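Local atomic coordinates of geranyl diphosphate synthase small subunit (Antirrhinum majus, PDB entry 3QKC), a protein that probably partners a catalytic large subunit in making geranyl diphosphate, the ten-carbon precursor of monoterpenes, from isopentenyl and dimethylallyl diphosphates. Residues R10-E14 with R46-A51; E35-L40 with K102-E108; A56-V60 with G191-C197; K204-F208 with E240-F244; E143-V147 with T182-C186. One frame throughout, in Å; residues are numbered along the deposited sequence.

Contact 1: R10-E14 with R46-A51; sequences RATIE and RTSASA
Glu14 OE2 is held by two nitrogens of Arg10 and by a water, while the other oxygen of Glu14 turns to Arg46 across the contact. Arg10, one turn earlier on the same helix, takes OE2 side-on. Its NE lies 2.9 Å from Glu14 OE2, nearly in line (163°) and coming from above the carboxylate plane, whereas its NH2 uses the syn lone pair of the same oxygen from 3.3 Å. Arg46 NE meets Glu14 OE1 at 3.1 Å, a salt bridge whose hydrogen bond is weak because it is bent to 123°.

The two guanidinium groups lie one on the other, planes 15° apart and centres 4.3 Å apart, with Arg10 NH2 over the middle of the Arg46 group. Sharing one carboxylate makes this stack of like charges understandable. Ser48 CB fills the other face of the Arg10 group, 3.3 Å from Arg10 NH2; the Ser48 hydroxyl itself bonds to His184. With CG anti to the backbone N and the chain extended as far as NE, Arg10 reaches along Glu14 to this layer. Deeper in, the water that donates to Glu14 OE2 also donates to Thr47 O and accepts weakly from Ala51 N. Below it Ile13 CG2 rests 3.9 Å from Ala51 CB.

Thr47, at the N-cap, accepts from Ala49 N through its OG1 at the start of helix 48-59, which is packed between helix 5-24 on the Arg10 side and helices 68-85 and 169-195, which Ala49 touches through Val74 and His184.

Contact 2: E35-L40 with K102-E108; sequences EPMHHL and KFDPNIE
Pro36 sets its CB squarely over the Phe103 ring, 4.0 Å from the centroid and only 7° off the normal, which makes a CH-pi contact at the tight centre of this interface. The same Pro36 CB lies 3.7 Å from Ile107 CG2, and Glu35 brings its CD to the rim of the ring, near the ring plane, with the carboxylate almost perpendicular to it. Phe103 in turn points an edge at the face of His39, offset, with planes at 66°. This wedge joins helix 34-43 to the start of helix 105-126 in the all-helical isoprenyl diphosphate synthase fold, and Ile107 also packs on Leu161 of the second subunit.

His39 CG stands anti to the backbone N (chi1 -176°), which swings the ring out so that Lys102 CD and the Phe103 edge approach it from the same side, and buries ND1 without a partner. Lys102 CD sits snugly, 3.7 Å from the His39 ring centroid. Replacing this histidine by an alanine would take the ring away and is likely to leave the Lys102 chain without its flat support and the Phe103 edge facing a gap. Farther out the fit is looser: the exposed Lys102 ends with NZ 5.2 Å from Glu35 OE2, and Leu40 CD1 reaches Glu108 CG only at 4.3 Å.

Contact 3: A56-V60 with G191-C197; sequences ACELV and GAILGGC
Val60 can be followed outward from its CB, which stands 3.9 Å from Cys197 SG. One branch, CG1, closes on that sulfur at 3.5 Å. The other, CG2, sits between the backbone N and the carbonyl carbon and turns instead to the helix, where it meets Gly195 CA at 3.7 Å. The valine thus straddles the end of helix 169-195, one methyl on its last turn and one on the chain just beyond, where Gly196 takes positive phi and starts to lead the backbone away.

One turn back, the two backbones come very close. Cys57 CA and Gly191 CA are 4.0 Å apart, and the Cys57 CA points its hydrogen at Gly191 O, 3.3 Å away. A beta carbon on Gly191 would collide with Ala56 CB and with the backbone N of Cys57, and one on Gly195 would run into Val60 CG2. Cys57 spans both glycines: its CB lies against Gly191 O, and SG, anti to the backbone N (chi1 -175°), carries on to Gly195 CA at 3.8 Å.

No hydrogen bond crosses here, and the grip is one of fit alone. Leu205 of helix 199-219 touches Ala192, and Phe244 also touches Val60. Glycines four apart on one face, with small residues and a CA-H...O contact opposite, are the GxxxG pattern of close helix packing.

Contact 4: K204-F208 with E240-F244; sequences KLRRF and ELESF
Arg207 NE bonds to Glu240 OE2 at 2.7 Å, reaching it from above the carboxylate plane with the N-H at 149°. Arg207 NH2 adds a weak bond to Glu240 OE1 at 3.2 Å, and Lys204 NZ, also weakly, makes a salt bridge to that same oxygen from 3.3 Å. The result is a three-residue ion network tying helix 199-219 to the end of helix 227-241 in the C-terminal half of this all-helical prenyltransferase fold. All three chains bend: Glu240 at chi2 (-60°), which lays its carboxylate beside the lysine and arginine, Arg207 at chi3, and Lys204 at its last bond, bringing NZ round. The guanidinium and carboxylate planes stand 74° apart, so this is not a coplanar bidentate pair.

Glu240 is buried, and its two positive neighbours probably keep it ionised. A glutamine in place of this glutamate would remove the negative charge and is likely to leave Lys204 and Arg207 close together without their common counter-ion.

At the outer rim Lys204 CE rests 3.4 Å from Ser243 OG, in the type I turn that runs from Leu241 to Phe244. Beyond the charges the packing becomes apolar. Leu205 CD1 meets Phe244 CZ at 3.6 Å, and the Phe244 ring also touches Leu59 and Val60 of the neighbouring helix 48-59 region. On the other flank Leu241 lies over a face of Phe208, its CD2 4.1 Å from the ring centroid, while Leu241 CG stands above the plane, nearest to Phe208 CE1 at 3.5 Å.

Contact 5: E143-V147 with T182-C186; sequences ELTRV and TLHAC
Arg146 turns the edge of its guanidinium to segment 182-186: Ala185 CB lies there near the plane, 4.3 Å from Arg146 NH2, and Thr182 CG2 comes in obliquely, 3.9 Å from Arg146 NH1. Also at the edge and in the plane is Glu143 OE1 of its own helix, 3.6 Å from Arg146 NH2, a long salt bridge. The chain gets there by bending at chi3 (71°), which folds the guanidinium back over the turn that holds Glu143. The stronger partner of the Glu143 carboxylate is Arg206 of helix 199-219, which forms a salt bridge with OE2.

Inside, the two segments run antiparallel at 179° with axes 9.2 Å apart, neighbours in the helical bundle that makes up the core of the isoprenyl diphosphate synthase fold. Val147 wedges in. Its CG2, placed anti to the backbone N, drops between Thr182 and Leu183, where it meets Leu183 CA at a tight 3.4 Å and Leu183 CD1 at 3.5 Å. Thr182 offers its methyl to the same CG2, while its hydroxyl bonds back to the carbonyls of Lys177 and Lys178. Val147 CB also lies 3.8 Å from Cys186 CB, and Cys186 SG runs on beside Leu144 CG, 4.0 Å away. Leu144 and Leu183 both continue to Val74, on helix 68-85.

Overall arrangement
Four of the five contacts join into one continuous core, and contact 2 stands apart. Contacts 3 and 4 are closest, with centres 12 Å apart, sharing a cluster of Leu59, Ala192, Leu205 and Phe244. Contact 5 touches the other three: Arg206 NH1 reaches Glu143 OE2 at 2.6 Å, Ile193 packs on Glu143, and His184 NE2 lies 2.7 Å from Ser48 OG of contact 1. Contact 2, whose centre is about 38 Å from that of contact 4 across the chain's centre, lies where the second subunit packs. The chain lacks the aspartate-rich DDxxD motif of catalytic relatives, consistent with a non-catalytic small subunit; no ligand or metal site marks any of these contacts.

Contact 1: R10-E14 with R46-A51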
# COMPACT_ATOMS: atom_id res chain seq x y z
N ARG A 10 12.64 11.49 -22.87
CA ARG A 10 11.48 10.97 -22.16
C ARG A 10 11.32 9.48 -22.44
O ARG A 10 11.18 8.69 -21.50
CB ARG A 10 10.19 11.71 -22.52
CG ARG A 10 9.01 11.32 -21.60
CD ARG A 10 7.66 11.84 -22.07
NE ARG A 10 6.56 11.13 -21.40
CZ ARG A 10 5.35 11.64 -21.16
NH1 ARG A 10 5.05 12.88 -21.51
NH2 ARG A 10 4.43 10.89 -20.55
N ALA A 11 11.37 9.10 -23.72
CA ALA A 11 11.20 7.70 -24.12
C ALA A 11 12.25 6.75 -23.54
O ALA A 11 11.91 5.64 -23.14
CB ALA A 11 11.16 7.58 -25.65
N THR A 12 13.51 7.17 -23.50
CA THR A 12 14.57 6.35 -22.90
C THR A 12 14.30 6.10 -21.40
O THR A 12 14.38 4.96 -20.92
CB THR A 12 15.96 6.96 -23.11
OG1 THR A 12 16.11 7.28 -24.50
CG2 THR A 12 17.06 5.97 -22.71
N ILE A 13 13.95 7.16 -20.68
CA ILE A 13 13.52 7.05 -19.30
C ILE A 13 12.40 6.03 -19.16
O ILE A 13 12.47 5.12 -18.34
CB ILE A 13 13.10 8.40 -18.73
CG1 ILE A 13 14.33 9.31 -18.63
CG2 ILE A 13 12.44 8.21 -17.36
CD1 ILE A 13 14.10 10.71 -18.09
N GLU A 14 11.38 6.18 -20.00
CA GLU A 14 10.24 5.29 -19.96
C GLU A 14 10.56 3.86 -20.35
O GLU A 14 9.95 2.93 -19.82
CB GLU A 14 9.09 5.85 -20.78
CG GLU A 14 8.36 6.91 -19.98
CD GLU A 14 7.28 7.63 -20.76
OE1 GLU A 14 7.02 7.28 -21.94
OE2 GLU A 14 6.68 8.54 -20.15
N ARG A 46 0.65 5.17 -19.65
CA ARG A 46 1.75 5.61 -18.81
C ARG A 46 1.37 6.96 -18.18
O ARG A 46 0.41 7.59 -18.61
CB ARG A 46 3.06 5.69 -19.62
CG ARG A 46 3.18 6.86 -20.59
CD ARG A 46 3.69 6.39 -21.97
NE ARG A 46 4.08 7.45 -22.90
CZ ARG A 46 3.32 8.48 -23.28
NH1 ARG A 46 2.10 8.66 -22.76
NH2 ARG A 46 3.81 9.37 -24.15
N THR A 47 2.07 7.36 -17.13
CA THR A 47 1.93 8.72 -16.62
C THR A 47 3.29 9.38 -16.66
O THR A 47 4.29 8.74 -16.31
CB THR A 47 1.37 8.81 -15.19
OG1 THR A 47 1.59 10.14 -14.69
CG2 THR A 47 2.05 7.79 -14.24
N SER A 48 3.30 10.65 -17.07
CA SER A 48 4.52 11.45 -17.11
C SER A 48 5.14 11.70 -15.72
O SER A 48 6.29 12.12 -15.63
CB SER A 48 4.26 12.78 -17.82
OG SER A 48 3.22 13.49 -17.17
N ALA A 49 4.36 11.44 -14.67
CA ALA A 49 4.83 11.49 -13.27
C ALA A 49 6.00 10.54 -13.01
O ALA A 49 6.89 10.87 -12.26
CB ALA A 49 3.68 11.20 -12.27
N SER A 50 5.98 9.38 -13.65
CA SER A 50 7.10 8.42 -13.58
C SER A 50 8.39 8.94 -14.20
O SER A 50 9.47 8.77 -13.61
CB SER A 50 6.72 7.09 -14.24
OG SER A 50 5.58 6.57 -13.64
N ALA A 51 8.31 9.55 -15.37
CA ALA A 51 9.53 10.13 -15.97
C ALA A 51 10.02 11.34 -15.18
O ALA A 51 11.22 11.56 -15.08
CB ALA A 51 9.31 10.50 -17.42
O HOH W 1 6.58 8.48 -17.66

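Contact 2: E35-L40 with K102-E108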
# COMPACT_ATOMS: atom_id res chain seq x y z
N GLU A 35 -0.01 -13.08 -13.34
CA GLU A 35 -0.61 -12.87 -14.66
C GLU A 35 -1.42 -11.57 -14.73
O GLU A 35 -1.08 -10.71 -15.53
CB GLU A 35 -1.45 -14.07 -15.10
CG GLU A 35 -2.12 -13.83 -16.45
CD GLU A 35 -3.15 -14.89 -16.81
OE1 GLU A 35 -3.64 -15.60 -15.91
OE2 GLU A 35 -3.45 -15.03 -18.01
N PRO A 36 -2.49 -11.42 -13.91
CA PRO A 36 -3.17 -10.09 -14.01
C PRO A 36 -2.29 -8.91 -13.59
O PRO A 36 -2.44 -7.81 -14.12
CB PRO A 36 -4.39 -10.24 -13.09
CG PRO A 36 -4.08 -11.39 -12.19
CD PRO A 36 -3.23 -12.33 -13.03
N MET A 37 -1.35 -9.13 -12.66
CA MET A 37 -0.40 -8.05 -12.29
C MET A 37 0.51 -7.63 -13.44
O MET A 37 0.70 -6.44 -13.68
CB MET A 37 0.43 -8.41 -11.05
CG MET A 37 1.32 -7.26 -10.56
SD MET A 37 2.16 -7.53 -8.98
CE MET A 37 0.98 -8.63 -8.17
N HIS A 38 1.10 -8.59 -14.14
CA HIS A 38 1.93 -8.28 -15.30
C HIS A 38 1.11 -7.62 -16.40
O HIS A 38 1.49 -6.58 -16.95
CB HIS A 38 2.61 -9.54 -15.82
CG HIS A 38 3.60 -9.28 -16.91
ND1 HIS A 38 4.95 -9.17 -16.66
CD2 HIS A 38 3.44 -9.09 -18.24
CE1 HIS A 38 5.59 -8.94 -17.80
NE2 HIS A 38 4.69 -8.88 -18.77
N HIS A 39 -0.04 -8.20 -16.71
CA HIS A 39 -0.87 -7.64 -17.76
C HIS A 39 -1.30 -6.18 -17.50
O HIS A 39 -1.09 -5.31 -18.35
CB HIS A 39 -2.08 -8.52 -18.04
CG HIS A 39 -2.92 -8.02 -19.17
ND1 HIS A 39 -4.12 -7.37 -18.98
CD2 HIS A 39 -2.71 -8.04 -20.51
CE1 HIS A 39 -4.62 -7.02 -20.16
NE2 HIS A 39 -3.78 -7.41 -21.10
N LEU A 40 -1.88 -5.90 -16.35
CA LEU A 40 -2.44 -4.56 -16.07
C LEU A 40 -1.38 -3.48 -16.05
O LEU A 40 -1.59 -2.39 -16.55
CB LEU A 40 -3.28 -4.57 -14.80
CG LEU A 40 -4.44 -5.55 -14.89
CD1 LEU A 40 -5.34 -5.45 -13.68
CD2 LEU A 40 -5.23 -5.31 -16.17
N LYS A 102 -9.55 -7.70 -19.93
CA LYS A 102 -9.17 -9.09 -20.18
C LYS A 102 -9.49 -9.99 -18.98
O LYS A 102 -9.55 -11.20 -19.12
CB LYS A 102 -7.67 -9.15 -20.54
CG LYS A 102 -7.13 -10.54 -20.86
CD LYS A 102 -5.64 -10.48 -21.22
CE LYS A 102 -5.05 -11.87 -21.52
NZ LYS A 102 -3.68 -11.79 -22.12
N PHE A 103 -9.69 -9.39 -17.81
CA PHE A 103 -9.97 -10.15 -16.59
C PHE A 103 -11.27 -9.70 -15.94
O PHE A 103 -11.73 -8.58 -16.16
CB PHE A 103 -8.82 -9.98 -15.58
CG PHE A 103 -7.53 -10.62 -16.02
CD1 PHE A 103 -7.32 -11.99 -15.84
CD2 PHE A 103 -6.54 -9.85 -16.61
CE1 PHE A 103 -6.13 -12.58 -16.26
CE2 PHE A 103 -5.33 -10.44 -17.04
CZ PHE A 103 -5.13 -11.79 -16.86
N ASP A 104 -11.85 -10.58 -15.13
CA ASP A 104 -13.07 -10.29 -14.38
C ASP A 104 -12.90 -9.20 -13.32
O ASP A 104 -11.77 -8.93 -12.90
CB ASP A 104 -13.64 -11.57 -13.74
CG ASP A 104 -14.33 -12.46 -14.76
OD1 ASP A 104 -15.58 -12.43 -14.86
OD2 ASP A 104 -13.61 -13.21 -15.46
N PRO A 105 -14.01 -8.55 -12.91
CA PRO A 105 -13.96 -7.55 -11.85
C PRO A 105 -13.25 -8.02 -10.57
O PRO A 105 -12.39 -7.29 -10.06
CB PRO A 105 -15.43 -7.25 -11.59
CG PRO A 105 -16.03 -7.34 -12.97
CD PRO A 105 -15.31 -8.52 -13.61
N ASN A 106 -13.59 -9.21 -10.07
CA ASN A 106 -13.01 -9.69 -8.81
C ASN A 106 -11.48 -9.75 -8.87
O ASN A 106 -10.81 -9.44 -7.89
CB ASN A 106 -13.61 -11.04 -8.34
CG ASN A 106 -13.60 -12.12 -9.43
OD1 ASN A 106 -12.90 -12.00 -10.43
ND2 ASN A 106 -14.37 -13.18 -9.22
N ILE A 107 -10.96 -10.15 -10.03
CA ILE A 107 -9.53 -10.26 -10.28
C ILE A 107 -8.85 -8.90 -10.39
O ILE A 107 -7.75 -8.70 -9.88
CB ILE A 107 -9.27 -11.07 -11.58
CG1 ILE A 107 -9.85 -12.49 -11.48
CG2 ILE A 107 -7.78 -11.10 -11.96
CD1 ILE A 107 -9.33 -13.30 -10.32
N GLU A 108 -9.50 -7.97 -11.07
CA GLU A 108 -9.00 -6.60 -11.12
C GLU A 108 -8.94 -5.97 -9.73
O GLU A 108 -8.04 -5.19 -9.44
CB GLU A 108 -9.82 -5.74 -12.07
CG GLU A 108 -9.61 -6.09 -13.54
CD GLU A 108 -10.53 -5.30 -14.47
OE1 GLU A 108 -11.50 -4.68 -13.98
OE2 GLU A 108 -10.27 -5.28 -15.70

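Contact 3: A56-V60 with G191-C197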
# COMPACT_ATOMS: atom_id res chain seq x y z
N ALA A 56 13.90 14.48 -12.20
CA ALA A 56 14.11 15.30 -11.01
C ALA A 56 15.38 14.87 -10.29
O ALA A 56 16.15 15.70 -9.84
CB ALA A 56 12.89 15.25 -10.08
N CYS A 57 15.58 13.55 -10.21
CA CYS A 57 16.76 12.95 -9.60
C CYS A 57 18.05 13.33 -10.33
O CYS A 57 19.04 13.66 -9.70
CB CYS A 57 16.62 11.42 -9.54
SG CYS A 57 17.96 10.61 -8.67
N GLU A 58 18.00 13.28 -11.66
CA GLU A 58 19.14 13.67 -12.49
C GLU A 58 19.44 15.17 -12.41
O GLU A 58 20.60 15.58 -12.24
CB GLU A 58 18.94 13.21 -13.94
CG GLU A 58 19.06 11.70 -14.11
CD GLU A 58 18.87 11.23 -15.55
OE1 GLU A 58 19.30 10.10 -15.86
OE2 GLU A 58 18.30 11.98 -16.37
N LEU A 59 18.38 15.97 -12.51
CA LEU A 59 18.46 17.42 -12.27
C LEU A 59 19.36 17.81 -11.09
O LEU A 59 20.09 18.79 -11.18
CB LEU A 59 17.06 18.01 -12.07
CG LEU A 59 16.94 19.51 -11.76
CD1 LEU A 59 17.56 20.35 -12.87
CD2 LEU A 59 15.50 19.92 -11.54
N VAL A 60 19.30 17.05 -10.00
CA VAL A 60 20.06 17.41 -8.79
C VAL A 60 21.35 16.60 -8.58
O VAL A 60 21.99 16.71 -7.54
CB VAL A 60 19.17 17.36 -7.50
CG1 VAL A 60 18.04 18.38 -7.59
CG2 VAL A 60 18.64 15.97 -7.26
N GLY A 191 12.35 11.86 -6.66
CA GLY A 191 13.54 12.15 -7.45
C GLY A 191 14.55 12.97 -6.66
O GLY A 191 15.72 12.59 -6.52
N ALA A 192 14.07 14.08 -6.10
CA ALA A 192 14.92 15.01 -5.38
C ALA A 192 15.49 14.38 -4.11
O ALA A 192 16.68 14.53 -3.82
CB ALA A 192 14.14 16.31 -5.07
N ILE A 193 14.65 13.66 -3.36
CA ILE A 193 15.08 13.01 -2.13
C ILE A 193 16.18 12.01 -2.44
O ILE A 193 17.23 12.00 -1.79
CB ILE A 193 13.92 12.31 -1.38
CG1 ILE A 193 13.02 13.34 -0.68
CG2 ILE A 193 14.46 11.32 -0.33
CD1 ILE A 193 11.59 12.83 -0.39
N LEU A 194 15.93 11.19 -3.45
CA LEU A 194 16.88 10.14 -3.82
C LEU A 194 18.10 10.75 -4.46
O LEU A 194 19.19 10.20 -4.39
CB LEU A 194 16.21 9.09 -4.72
CG LEU A 194 15.08 8.38 -3.94
CD1 LEU A 194 14.03 7.72 -4.85
CD2 LEU A 194 15.66 7.38 -2.93
N GLY A 195 17.92 11.93 -5.06
CA GLY A 195 19.01 12.65 -5.68
C GLY A 195 19.95 13.26 -4.66
O GLY A 195 21.05 13.68 -5.01
N GLY A 196 19.53 13.30 -3.39
CA GLY A 196 20.31 13.94 -2.33
C GLY A 196 20.18 15.43 -2.51
O GLY A 196 20.88 16.04 -3.32
N CYS A 197 19.26 16.03 -1.76
CA CYS A 197 18.82 17.38 -2.09
C CYS A 197 18.65 18.21 -0.84
O CYS A 197 18.52 17.67 0.25
CB CYS A 197 17.47 17.28 -2.80
SG CYS A 197 17.26 18.35 -4.20

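Contact 4: K204-F208 with E240-F244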
# COMPACT_ATOMS: atom_id res chain seq x y z
N LYS A 204 10.48 22.62 -3.40
CA LYS A 204 10.35 23.32 -4.68
C LYS A 204 9.99 22.38 -5.83
O LYS A 204 9.08 22.68 -6.62
CB LYS A 204 11.61 24.13 -4.98
CG LYS A 204 11.72 25.44 -4.17
CD LYS A 204 12.74 26.39 -4.76
CE LYS A 204 12.59 27.80 -4.20
NZ LYS A 204 11.56 28.60 -4.95
N LEU A 205 10.68 21.25 -5.93
CA LEU A 205 10.37 20.26 -6.96
C LEU A 205 9.03 19.62 -6.70
O LEU A 205 8.32 19.25 -7.65
CB LEU A 205 11.48 19.20 -7.08
CG LEU A 205 12.60 19.69 -8.00
CD1 LEU A 205 13.95 19.08 -7.62
CD2 LEU A 205 12.27 19.45 -9.50
N ARG A 206 8.66 19.51 -5.42
CA ARG A 206 7.34 19.01 -5.06
C ARG A 206 6.26 19.93 -5.61
O ARG A 206 5.31 19.47 -6.24
CB ARG A 206 7.19 18.84 -3.54
CG ARG A 206 6.00 17.94 -3.17
CD ARG A 206 5.70 17.99 -1.68
NE ARG A 206 6.44 16.98 -0.92
CZ ARG A 206 7.54 17.24 -0.20
NH1 ARG A 206 8.14 16.27 0.48
NH2 ARG A 206 8.04 18.47 -0.15
N ARG A 207 6.43 21.23 -5.38
CA ARG A 207 5.51 22.23 -5.91
C ARG A 207 5.52 22.19 -7.43
O ARG A 207 4.47 22.22 -8.07
CB ARG A 207 5.82 23.63 -5.38
CG ARG A 207 5.54 23.80 -3.89
CD ARG A 207 5.41 25.27 -3.47
NE ARG A 207 6.65 26.04 -3.62
CZ ARG A 207 7.72 25.93 -2.82
NH1 ARG A 207 7.73 25.07 -1.81
NH2 ARG A 207 8.79 26.67 -3.05
N PHE A 208 6.72 22.08 -8.01
CA PHE A 208 6.82 21.91 -9.46
C PHE A 208 5.92 20.79 -9.96
O PHE A 208 5.12 21.00 -10.86
CB PHE A 208 8.25 21.66 -9.94
CG PHE A 208 8.34 21.45 -11.43
CD1 PHE A 208 8.35 22.54 -12.30
CD2 PHE A 208 8.34 20.16 -11.97
CE1 PHE A 208 8.40 22.36 -13.69
CE2 PHE A 208 8.38 19.97 -13.36
CZ PHE A 208 8.42 21.07 -14.22
N GLU A 240 9.49 27.72 -9.94
CA GLU A 240 10.17 26.72 -9.13
C GLU A 240 11.47 26.25 -9.78
O GLU A 240 12.48 26.07 -9.10
CB GLU A 240 9.24 25.53 -8.83
CG GLU A 240 7.94 25.89 -8.07
CD GLU A 240 8.18 26.52 -6.70
OE1 GLU A 240 9.32 26.48 -6.19
OE2 GLU A 240 7.21 27.06 -6.11
N LEU A 241 11.45 26.10 -11.10
CA LEU A 241 12.62 25.64 -11.84
C LEU A 241 13.83 26.58 -11.76
O LEU A 241 14.97 26.12 -11.79
CB LEU A 241 12.26 25.36 -13.29
CG LEU A 241 11.49 24.06 -13.49
CD1 LEU A 241 11.42 23.71 -14.96
CD2 LEU A 241 12.12 22.91 -12.70
N GLU A 242 13.57 27.88 -11.65
CA GLU A 242 14.62 28.90 -11.63
C GLU A 242 15.73 28.66 -10.60
O GLU A 242 16.87 29.08 -10.80
CB GLU A 242 14.02 30.30 -11.43
CG GLU A 242 13.00 30.69 -12.49
CD GLU A 242 12.87 32.19 -12.67
OE1 GLU A 242 12.64 32.63 -13.81
OE2 GLU A 242 13.02 32.94 -11.68
N SER A 243 15.39 27.98 -9.50
CA SER A 243 16.35 27.71 -8.43
C SER A 243 17.35 26.60 -8.78
O SER A 243 18.33 26.39 -8.06
CB SER A 243 15.61 27.38 -7.14
OG SER A 243 14.78 28.46 -6.73
N PHE A 244 17.10 25.91 -9.89
CA PHE A 244 17.96 24.82 -10.34
C PHE A 244 18.61 25.21 -11.66
O PHE A 244 18.40 26.32 -12.15
CB PHE A 244 17.14 23.53 -10.50
CG PHE A 244 16.34 23.17 -9.28
CD1 PHE A 244 16.88 22.34 -8.30
CD2 PHE A 244 15.06 23.67 -9.10
CE1 PHE A 244 16.15 22.02 -7.17
CE2 PHE A 244 14.32 23.35 -7.97
CZ PHE A 244 14.87 22.53 -6.99

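Contact 5: E143-V147 with T182-C186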
# COMPACT_ATOMS: atom_id res chain seq x y z
N GLU A 143 6.60 9.67 0.88
CA GLU A 143 6.07 10.39 -0.28
C GLU A 143 5.07 9.57 -1.09
O GLU A 143 4.03 10.07 -1.48
CB GLU A 143 7.19 10.84 -1.23
CG GLU A 143 7.91 12.10 -0.79
CD GLU A 143 6.99 13.28 -0.60
OE1 GLU A 143 6.20 13.61 -1.50
OE2 GLU A 143 7.07 13.90 0.47
N LEU A 144 5.43 8.32 -1.37
CA LEU A 144 4.58 7.42 -2.14
C LEU A 144 3.31 7.02 -1.39
O LEU A 144 2.28 6.86 -2.00
CB LEU A 144 5.37 6.17 -2.58
CG LEU A 144 6.47 6.45 -3.60
CD1 LEU A 144 7.78 5.71 -3.24
CD2 LEU A 144 6.01 6.13 -5.00
N THR A 145 3.40 6.83 -0.07
CA THR A 145 2.21 6.51 0.72
C THR A 145 1.24 7.70 0.74
O THR A 145 0.01 7.52 0.80
CB THR A 145 2.55 6.13 2.18
OG1 THR A 145 3.23 7.20 2.82
CG2 THR A 145 3.39 4.85 2.24
N ARG A 146 1.81 8.90 0.64
CA ARG A 146 1.05 10.14 0.67
C ARG A 146 0.25 10.31 -0.63
O ARG A 146 -0.86 10.83 -0.62
CB ARG A 146 2.02 11.32 0.87
CG ARG A 146 1.36 12.64 1.24
CD ARG A 146 2.37 13.80 1.44
NE ARG A 146 3.01 14.29 0.21
CZ ARG A 146 2.40 15.00 -0.75
NH1 ARG A 146 1.10 15.29 -0.65
NH2 ARG A 146 3.08 15.42 -1.82
N VAL A 147 0.81 9.86 -1.74
CA VAL A 147 0.17 10.02 -3.04
C VAL A 147 -1.04 9.09 -3.23
O VAL A 147 -2.03 9.46 -3.86
CB VAL A 147 1.18 9.87 -4.21
CG1 VAL A 147 1.56 8.41 -4.44
CG2 VAL A 147 0.60 10.47 -5.47
N THR A 182 -0.94 15.31 -7.40
CA THR A 182 -0.19 14.70 -6.29
C THR A 182 0.76 13.64 -6.81
O THR A 182 1.87 13.49 -6.29
CB THR A 182 -1.14 14.15 -5.19
OG1 THR A 182 -2.05 15.19 -4.79
CG2 THR A 182 -0.35 13.72 -3.97
N LEU A 183 0.35 12.92 -7.86
CA LEU A 183 1.25 11.92 -8.46
C LEU A 183 2.55 12.54 -8.98
O LEU A 183 3.63 12.02 -8.69
CB LEU A 183 0.54 11.09 -9.52
CG LEU A 183 0.93 9.63 -9.78
CD1 LEU A 183 1.25 8.85 -8.54
CD2 LEU A 183 -0.21 8.96 -10.52
N HIS A 184 2.46 13.66 -9.69
CA HIS A 184 3.68 14.33 -10.17
C HIS A 184 4.52 14.92 -9.02
O HIS A 184 5.76 14.81 -9.01
CB HIS A 184 3.33 15.39 -11.20
CG HIS A 184 2.93 14.85 -12.54
ND1 HIS A 184 1.76 14.15 -12.76
CD2 HIS A 184 3.56 14.91 -13.75
CE1 HIS A 184 1.69 13.81 -14.03
NE2 HIS A 184 2.76 14.27 -14.66
N ALA A 185 3.84 15.54 -8.05
CA ALA A 185 4.49 16.11 -6.88
C ALA A 185 5.35 15.05 -6.17
O ALA A 185 6.53 15.28 -5.90
CB ALA A 185 3.44 16.69 -5.92
N CYS A 186 4.76 13.89 -5.93
CA CYS A 186 5.44 12.75 -5.33
C CYS A 186 6.61 12.26 -6.17
O CYS A 186 7.71 12.01 -5.65
CB CYS A 186 4.43 11.62 -5.12
SG CYS A 186 5.19 10.04 -4.69